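Local coordinates for protein POU domain, class 6, transcription factor 1 (Homo sapiens, PDB 3D1N) that probably regulates transcription by binding a variant of the octamer DNA motif through its POU-specific domain and homeodomain, at residues E5-A10 with E48-T53; V27-T32 with E84-E89. The protein carries 2 engineered substitutions. All blocks are in the same frame, centred on the assembly; numbering follows the deposited sequence.

Contact 1. Residues E5-A10 with E48-T53; sequences EIREFA and EKLDIT. With nucleotides of chain C.
Leu50 lays its two methyl groups against helix 4-18, and its side chain takes part in three of the four close residue pairs. CD2 meets CB of Ala10 at 3.5 Å and also approaches the backbone O of Ile6, 4.0 Å from it. CD1 of Leu50 lies 3.9 Å from CG of Arg7. The leucine and arginine side chains cross at about a right angle, and the aliphatic root of Arg7, rather than its charged end, does the touching. The arginine chain leaves with CG opposite the backbone N (chi1 173°) and bends at chi3; its guanidinium stands obliquely to the Leu50 methyl. Ala10 points directly across, and its CB also rests 3.9 Å from the backbone O of Glu48, a purely van der Waals approach. Leu50 is delivered here by a Schellman motif that closes helix 41-49: its positive phi (64°) turns the chain out of the helix with two bonds back into the last turn. Glu48 and Lys49 start away from helix 4-18. CE of Lys49 is 3.2 Å from OP1 of DA11 of chain C, while its NZ makes a long, weak ion pair with another phosphate. The carboxylate of Glu48 is held in its place by Gln24 and Arg17, through a hydrogen bond to OE1 and a salt bridge to OE2. The contact thus ties the exit of helix 41-49, the recognition helix of the helix-turn-helix in the POU-specific domain, to the first helix of that domain. Helix 54-73 flanks it, taking Ile6 on Lys61 and Phe9 on Leu64, while Phe9 and Ile52 both pack on Phe47 of helix 41-49.

Contact 2. Residues V27-T32 with E84-E89; sequences VGQAMT and EFVGGE. Unlike the reference sequence in segment 27-32: Met31 (reference Leu).
Ala30 and Val86 form the close-packed part of this contact, where helix 24-31 meets the end of the short helix 79-86. Ala30 directs its small CB straight at the opposing backbone, 3.2 Å from the O of Val86 and 3.5 Å from its CA; the CA atoms of Ala30 and Val86 are 4.9 Å apart. The valine adds a methyl to the same patch: with CG1 opposite the backbone N (chi1 168°), that branch stands 3.9 Å from CB of Ala30. Trp67 of helix 54-73 touches Ala30 and also meets the ring of Phe85 edge to face, extending the apolar surface beyond the two segments. The other side is looser. Gln29 reaches it through a bend at chi2 (-86°), which carries its amide round to cross the Val86 side chain at about a right angle. NE2 of Gln29 lies 3.6 Å from CG1 of Val86, and its OE1 is 3.3 Å from the O of Gly87. Those last two atoms are both acceptors as modelled, so their proximity is no hydrogen bond, and no hydrogen bond joins the segments. Beyond Val86 the chain leaves its weakly bonded helix through Gly87, at positive phi, and runs on through the exposed Gly88, also at positive phi, to Glu89. The chemistry is therefore that of a small apolar patch with a glutamine amide alongside. Helix 79-86, on the connection towards the homeodomain, is joined to the first helix of the helix-turn-helix by apolar van der Waals packing, with neither a hydrogen bond nor a salt bridge between the two segments.

Each contact involves one helix of the helix-turn-helix of the POU-specific domain, 41-49 in contact 1 and 24-31 in contact 2. Contact 1 sets the exit of the recognition helix against helix 4-18; contact 2 sets helix 79-86, on the way to the homeodomain, on helix 24-31. Their centres are 22 Å apart and their nearest atoms about 6 Å, without touching. Along the chain the segments alternate, 5-10, 27-32, 48-53 and 84-89, so the two connections cross. Contact 1 reaches the DNA itself through Lys49, whereas the nearest atom of contact 2 stays about 7 Å from the nucleic acid. Helix 54-73 borders both, and Met31 of contact 2 also touches its Leu64.

Contact 1. Residues E5-A10 with E48-T53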
ATOM      1  N   GLU K   5      19.767  -2.980  22.683  1.00117.31           N
ATOM      2  CA  GLU K   5      20.585  -1.861  22.234  1.00124.01           C
ATOM      3  C   GLU K   5      20.635  -1.768  20.713  1.00124.79           C
ATOM      4  O   GLU K   5      20.838  -0.689  20.157  1.00121.28           O
ATOM      5  CB  GLU K   5      22.004  -1.993  22.785  1.00133.14           C
ATOM      6  CG  GLU K   5      22.297  -1.110  23.984  1.00138.36           C
ATOM      7  CD  GLU K   5      23.067   0.139  23.602  1.00144.47           C
ATOM      8  OE1 GLU K   5      22.881   1.182  24.268  1.00153.44           O
ATOM      9  OE2 GLU K   5      23.860   0.075  22.636  1.00136.27           O
ATOM     10  N   ILE K   6      20.457  -2.903  20.045  1.00122.69           N
ATOM     11  CA  ILE K   6      20.454  -2.924  18.588  1.00115.19           C
ATOM     12  C   ILE K   6      19.107  -3.378  18.028  1.00113.06           C
ATOM     13  O   ILE K   6      18.853  -3.257  16.832  1.00115.12           O
ATOM     14  CB  ILE K   6      21.598  -3.795  18.020  1.00115.55           C
ATOM     15  CG1 ILE K   6      21.498  -5.233  18.532  1.00123.92           C
ATOM     16  CG2 ILE K   6      22.946  -3.202  18.386  1.00118.11           C
ATOM     17  CD1 ILE K   6      22.675  -6.106  18.128  1.00113.23           C
ATOM     18  N   ARG K   7      18.240  -3.888  18.894  1.00115.39           N
ATOM     19  CA  ARG K   7      16.906  -4.299  18.470  1.00120.49           C
ATOM     20  C   ARG K   7      15.964  -3.099  18.435  1.00119.65           C
ATOM     21  O   ARG K   7      14.989  -3.075  17.678  1.00113.65           O
ATOM     22  CB  ARG K   7      16.354  -5.380  19.398  1.00120.12           C
ATOM     23  CG  ARG K   7      14.903  -5.739  19.131  1.00121.22           C
ATOM     24  CD  ARG K   7      14.450  -6.892  20.009  1.00134.17           C
ATOM     25  NE  ARG K   7      14.977  -8.178  19.552  1.00151.18           N
ATOM     26  CZ  ARG K   7      16.146  -8.691  19.929  1.00148.93           C
ATOM     27  NH1 ARG K   7      16.928  -8.028  20.775  1.00145.88           N
ATOM     28  NH2 ARG K   7      16.535  -9.871  19.458  1.00141.55           N
ATOM     29  N   GLU K   8      16.264  -2.099  19.255  1.00106.93           N
ATOM     30  CA  GLU K   8      15.429  -0.916  19.306  1.00109.12           C
ATOM     31  C   GLU K   8      15.927   0.123  18.316  1.00110.25           C
ATOM     32  O   GLU K   8      15.134   0.899  17.783  1.00107.33           O
ATOM     33  CB  GLU K   8      15.372  -0.340  20.721  1.00112.49           C
ATOM     34  CG  GLU K   8      14.155   0.537  20.966  1.00119.98           C
ATOM     35  CD  GLU K   8      12.843  -0.211  20.766  1.00127.65           C
ATOM     36  OE1 GLU K   8      11.823   0.444  20.454  1.00126.66           O
ATOM     37  OE2 GLU K   8      12.832  -1.453  20.917  1.00115.74           O
ATOM     38  N   PHE K   9      17.236   0.139  18.072  1.00101.21           N
ATOM     39  CA  PHE K   9      17.793   0.990  17.026  1.00 93.30           C
ATOM     40  C   PHE K   9      17.302   0.456  15.701  1.00106.23           C
ATOM     41  O   PHE K   9      17.198   1.191  14.720  1.00108.49           O
ATOM     42  CB  PHE K   9      19.312   0.981  17.046  1.00 85.72           C
ATOM     43  CG  PHE K   9      19.944   1.801  15.948  1.00 89.04           C
ATOM     44  CD1 PHE K   9      20.310   3.116  16.167  1.00 90.20           C
ATOM     45  CD2 PHE K   9      20.196   1.252  14.702  1.00101.29           C
ATOM     46  CE1 PHE K   9      20.900   3.866  15.165  1.00 88.05           C
ATOM     47  CE2 PHE K   9      20.788   2.006  13.694  1.00100.53           C
ATOM     48  CZ  PHE K   9      21.141   3.314  13.931  1.00 88.06           C
ATOM     49  N   ALA K  10      17.009  -0.838  15.675  1.00103.42           N
ATOM     50  CA  ALA K  10      16.363  -1.435  14.522  1.00108.10           C
ATOM     51  C   ALA K  10      15.027  -0.736  14.314  1.00117.78           C
ATOM     52  O   ALA K  10      14.879   0.102  13.417  1.00107.84           O
ATOM     53  CB  ALA K  10      16.154  -2.923  14.741  1.00104.45           C
ATOM     54  N   GLU K  48      17.009  -3.644   9.141  1.00 81.40           N
ATOM     55  CA  GLU K  48      15.759  -3.223   9.744  1.00 62.78           C
ATOM     56  C   GLU K  48      15.003  -4.395  10.325  1.00 74.49           C
ATOM     57  O   GLU K  48      14.628  -4.388  11.497  1.00 78.30           O
ATOM     58  CB  GLU K  48      14.894  -2.559   8.689  1.00 75.49           C
ATOM     59  CG  GLU K  48      15.428  -1.236   8.211  1.00 83.03           C
ATOM     60  CD  GLU K  48      14.375  -0.436   7.486  1.00 88.98           C
ATOM     61  OE1 GLU K  48      13.354  -1.037   7.082  1.00 85.68           O
ATOM     62  OE2 GLU K  48      14.565   0.790   7.328  1.00100.41           O
ATOM     63  N   LYS K  49      14.782  -5.401   9.485  1.00 81.05           N
ATOM     64  CA  LYS K  49      14.009  -6.576   9.864  1.00 84.22           C
ATOM     65  C   LYS K  49      14.771  -7.492  10.813  1.00 87.18           C
ATOM     66  O   LYS K  49      14.222  -8.486  11.298  1.00 83.45           O
ATOM     67  CB  LYS K  49      13.589  -7.354   8.620  1.00 84.51           C
ATOM     68  CG  LYS K  49      12.413  -6.741   7.873  1.00 90.85           C
ATOM     69  CD  LYS K  49      11.109  -6.929   8.635  1.00 74.14           C
ATOM     70  CE  LYS K  49      10.015  -7.467   7.713  1.00 83.87           C
ATOM     71  NZ  LYS K  49      10.258  -8.891   7.298  1.00 75.08           N
ATOM     72  N   LEU K  50      16.032  -7.144  11.074  1.00 93.17           N
ATOM     73  CA  LEU K  50      16.918  -7.938  11.931  1.00 89.44           C
ATOM     74  C   LEU K  50      17.200  -9.316  11.343  1.00 75.11           C
ATOM     75  O   LEU K  50      16.953 -10.335  11.986  1.00 89.17           O
ATOM     76  CB  LEU K  50      16.341  -8.085  13.344  1.00 82.93           C
ATOM     77  CG  LEU K  50      16.166  -6.798  14.151  1.00104.37           C
ATOM     78  CD1 LEU K  50      15.450  -7.075  15.472  1.00108.28           C
ATOM     79  CD2 LEU K  50      17.513  -6.118  14.384  1.00 85.27           C
ATOM     80  N   ASP K  51      17.697  -9.341  10.113  1.00 74.40           N
ATOM     81  CA  ASP K  51      18.120 -10.586   9.489  1.00 79.07           C
ATOM     82  C   ASP K  51      19.608 -10.514   9.209  1.00 76.10           C
ATOM     83  O   ASP K  51      20.043 -10.486   8.055  1.00 69.42           O
ATOM     84  CB  ASP K  51      17.349 -10.867   8.201  1.00 88.79           C
ATOM     85  CG  ASP K  51      17.542 -12.290   7.710  1.00 93.01           C
ATOM     86  OD1 ASP K  51      18.702 -12.697   7.479  1.00 73.25           O
ATOM     87  OD2 ASP K  51      16.532 -13.007   7.557  1.00108.52           O
ATOM     88  N   ILE K  52      20.375 -10.454  10.289  1.00 82.27           N
ATOM     89  CA  ILE K  52      21.823 -10.509  10.230  1.00 90.25           C
ATOM     90  C   ILE K  52      22.320 -11.084  11.545  1.00 90.48           C
ATOM     91  O   ILE K  52      21.602 -11.067  12.551  1.00 76.22           O
ATOM     92  CB  ILE K  52      22.434  -9.121  10.036  1.00 84.96           C
ATOM     93  CG1 ILE K  52      21.884  -8.158  11.086  1.00 62.74           C
ATOM     94  CG2 ILE K  52      22.150  -8.597   8.635  1.00 85.97           C
ATOM     95  CD1 ILE K  52      22.295  -6.736  10.840  1.00 75.54           C
ATOM     96  N   THR K  53      23.543 -11.604  11.531  1.00 98.83           N
ATOM     97  CA  THR K  53      24.168 -12.097  12.748  1.00 84.99           C
ATOM     98  C   THR K  53      24.322 -10.924  13.690  1.00 88.63           C
ATOM     99  O   THR K  53      24.709  -9.831  13.269  1.00 85.10           O
ATOM    100  CB  THR K  53      25.577 -12.648  12.479  1.00 88.25           C
ATOM    101  OG1 THR K  53      25.771 -12.825  11.073  1.00 77.48           O
ATOM    102  CG2 THR K  53      25.788 -13.977  13.206  1.00107.82           C
TER
ATOM    103  P    DA C  11      11.030  -4.559   4.556  1.00 69.03           P
ATOM    104  OP1  DA C  11      10.302  -4.935   5.795  1.00 54.49           O
ATOM    105  OP2  DA C  11      12.310  -3.825   4.665  1.00 54.37           O
ATOM    106  O5'  DA C  11      11.129  -5.892   3.676  1.00 52.95           O
ATOM    107  C5'  DA C  11       9.967  -6.730   3.706  1.00 51.77           C
ATOM    108  C4'  DA C  11      10.087  -7.966   2.823  1.00 63.51           C
ATOM    109  O4'  DA C  11      10.649  -7.592   1.546  1.00 57.37           O
ATOM    110  C3'  DA C  11      10.977  -9.073   3.371  1.00 46.46           C
ATOM    111  O3'  DA C  11      10.187 -10.230   3.580  1.00 59.26           O
ATOM    112  C2'  DA C  11      12.058  -9.270   2.304  1.00 57.93           C
ATOM    113  C1'  DA C  11      11.482  -8.610   1.059  1.00 37.48           C
ATOM    114  N9   DA C  11      12.408  -7.906   0.174  1.00 39.21           N
ATOM    115  C8   DA C  11      13.151  -6.772   0.439  1.00 37.23           C
ATOM    116  N7   DA C  11      13.875  -6.359  -0.597  1.00 32.97           N
ATOM    117  C5   DA C  11      13.576  -7.283  -1.600  1.00 35.62           C
ATOM    118  C6   DA C  11      14.009  -7.419  -2.941  1.00 38.97           C
ATOM    119  N6   DA C  11      14.865  -6.578  -3.526  1.00 28.13           N
ATOM    120  N1   DA C  11      13.519  -8.452  -3.663  1.00 34.93           N
ATOM    121  C2   DA C  11      12.650  -9.281  -3.064  1.00 42.01           C
ATOM    122  N3   DA C  11      12.166  -9.262  -1.818  1.00 32.13           N
ATOM    123  C4   DA C  11      12.673  -8.232  -1.138  1.00 22.08           C
TER

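Contact 2. Residues V27-T32 with E84-E89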
ATOM      1  N   VAL K  27      18.858   5.350   1.327  1.00 78.60           N
ATOM      2  CA  VAL K  27      19.798   5.213   2.428  1.00 83.67           C
ATOM      3  C   VAL K  27      21.098   4.600   1.932  1.00 84.26           C
ATOM      4  O   VAL K  27      22.104   5.290   1.782  1.00 79.28           O
ATOM      5  CB  VAL K  27      19.219   4.320   3.550  1.00 76.48           C
ATOM      6  CG1 VAL K  27      20.130   4.322   4.763  1.00 77.48           C
ATOM      7  CG2 VAL K  27      17.828   4.784   3.940  1.00 71.99           C
ATOM      8  N   GLY K  28      21.062   3.299   1.663  1.00 82.55           N
ATOM      9  CA  GLY K  28      22.241   2.575   1.227  1.00 86.78           C
ATOM     10  C   GLY K  28      22.887   3.191   0.002  1.00 93.53           C
ATOM     11  O   GLY K  28      24.110   3.229  -0.114  1.00 99.46           O
ATOM     12  N   GLN K  29      22.061   3.680  -0.914  1.00 87.38           N
ATOM     13  CA  GLN K  29      22.556   4.245  -2.163  1.00 98.03           C
ATOM     14  C   GLN K  29      23.397   5.503  -1.935  1.00102.27           C
ATOM     15  O   GLN K  29      24.387   5.740  -2.633  1.00 99.29           O
ATOM     16  CB  GLN K  29      21.388   4.521  -3.118  1.00101.90           C
ATOM     17  CG  GLN K  29      21.650   5.583  -4.176  1.00102.59           C
ATOM     18  CD  GLN K  29      21.362   6.989  -3.673  1.00117.67           C
ATOM     19  OE1 GLN K  29      22.064   7.942  -4.026  1.00117.90           O
ATOM     20  NE2 GLN K  29      20.325   7.124  -2.837  1.00 98.52           N
ATOM     21  N   ALA K  30      23.000   6.306  -0.954  1.00101.15           N
ATOM     22  CA  ALA K  30      23.733   7.519  -0.620  1.00101.90           C
ATOM     23  C   ALA K  30      24.875   7.202   0.333  1.00102.44           C
ATOM     24  O   ALA K  30      26.017   7.594   0.099  1.00104.00           O
ATOM     25  CB  ALA K  30      22.803   8.541  -0.000  1.00104.68           C
HETATM   26  N   MSE K  31      24.561   6.480   1.402  1.00 96.88           N
HETATM   27  CA  MSE K  31      25.541   6.196   2.439  1.00100.92           C
HETATM   28  C   MSE K  31      26.590   5.193   1.978  1.00103.46           C
HETATM   29  O   MSE K  31      27.550   4.912   2.696  1.00103.06           O
HETATM   30  CB  MSE K  31      24.858   5.720   3.721  1.00 99.48           C
HETATM   31  CG  MSE K  31      24.740   4.217   3.865  1.00 87.28           C
HETATM   32 SE   MSE K  31      24.087   3.741   5.654  1.00135.41          SE
HETATM   33  CE  MSE K  31      25.437   4.662   6.769  1.00112.60           C
ATOM     34  N   THR K  32      26.406   4.657   0.777  1.00106.58           N
ATOM     35  CA  THR K  32      27.423   3.817   0.168  1.00108.00           C
ATOM     36  C   THR K  32      28.714   4.626   0.071  1.00115.72           C
ATOM     37  O   THR K  32      28.687   5.816  -0.247  1.00111.37           O
ATOM     38  CB  THR K  32      26.994   3.334  -1.217  1.00102.56           C
ATOM     39  OG1 THR K  32      27.901   2.329  -1.676  1.00105.33           O
ATOM     40  CG2 THR K  32      26.980   4.488  -2.199  1.00107.46           C
ATOM     41  N   GLU K  84      20.445  16.619  -0.578  1.00125.11           N
ATOM     42  CA  GLU K  84      21.799  16.595  -1.100  1.00131.98           C
ATOM     43  C   GLU K  84      22.721  15.848  -0.138  1.00132.93           C
ATOM     44  O   GLU K  84      23.871  15.540  -0.468  1.00122.96           O
ATOM     45  CB  GLU K  84      22.292  18.009  -1.403  1.00128.67           C
ATOM     46  CG  GLU K  84      23.103  18.103  -2.688  1.00129.92           C
ATOM     47  CD  GLU K  84      22.400  17.477  -3.895  1.00140.95           C
ATOM     48  OE1 GLU K  84      21.285  16.928  -3.747  1.00134.85           O
ATOM     49  OE2 GLU K  84      22.970  17.532  -5.005  1.00154.81           O
ATOM     50  N   PHE K  85      22.197  15.551   1.051  1.00136.79           N
ATOM     51  CA  PHE K  85      22.819  14.591   1.957  1.00130.99           C
ATOM     52  C   PHE K  85      22.746  13.230   1.270  1.00127.39           C
ATOM     53  O   PHE K  85      23.619  12.380   1.448  1.00126.00           O
ATOM     54  CB  PHE K  85      22.070  14.548   3.299  1.00123.94           C
ATOM     55  CG  PHE K  85      22.866  13.939   4.431  1.00129.01           C
ATOM     56  CD1 PHE K  85      23.333  14.730   5.470  1.00133.27           C
ATOM     57  CD2 PHE K  85      23.141  12.581   4.462  1.00124.13           C
ATOM     58  CE1 PHE K  85      24.065  14.178   6.515  1.00124.79           C
ATOM     59  CE2 PHE K  85      23.871  12.025   5.504  1.00119.30           C
ATOM     60  CZ  PHE K  85      24.333  12.826   6.532  1.00112.96           C
ATOM     61  N   VAL K  86      21.692  13.043   0.475  1.00132.44           N
ATOM     62  CA  VAL K  86      21.490  11.824  -0.303  1.00124.58           C
ATOM     63  C   VAL K  86      22.191  11.911  -1.656  1.00118.57           C
ATOM     64  O   VAL K  86      22.922  11.001  -2.046  1.00112.60           O
ATOM     65  CB  VAL K  86      19.992  11.538  -0.525  1.00116.44           C
ATOM     66  CG1 VAL K  86      19.807  10.455  -1.579  1.00107.51           C
ATOM     67  CG2 VAL K  86      19.321  11.146   0.789  1.00 86.25           C
ATOM     68  N   GLY K  87      21.962  13.006  -2.369  1.00117.19           N
ATOM     69  CA  GLY K  87      22.642  13.245  -3.628  1.00125.65           C
ATOM     70  C   GLY K  87      22.415  12.155  -4.654  1.00125.17           C
ATOM     71  O   GLY K  87      21.648  11.222  -4.425  1.00120.59           O
ATOM     72  N   GLY K  88      23.092  12.274  -5.790  1.00126.89           N
ATOM     73  CA  GLY K  88      22.902  11.350  -6.892  1.00128.16           C
ATOM     74  C   GLY K  88      21.792  11.792  -7.832  1.00145.28           C
ATOM     75  O   GLY K  88      21.118  10.955  -8.435  1.00139.86           O
ATOM     76  N   GLU K  89      21.614  13.108  -7.956  1.00153.14           N
ATOM     77  CA  GLU K  89      20.566  13.698  -8.801  1.00152.12           C
ATOM     78  C   GLU K  89      19.218  13.001  -8.622  1.00147.79           C
ATOM     79  O   GLU K  89      18.589  12.591  -9.603  1.00133.27           O
ATOM     80  CB  GLU K  89      20.981  13.678 -10.275  1.00145.52           C
TER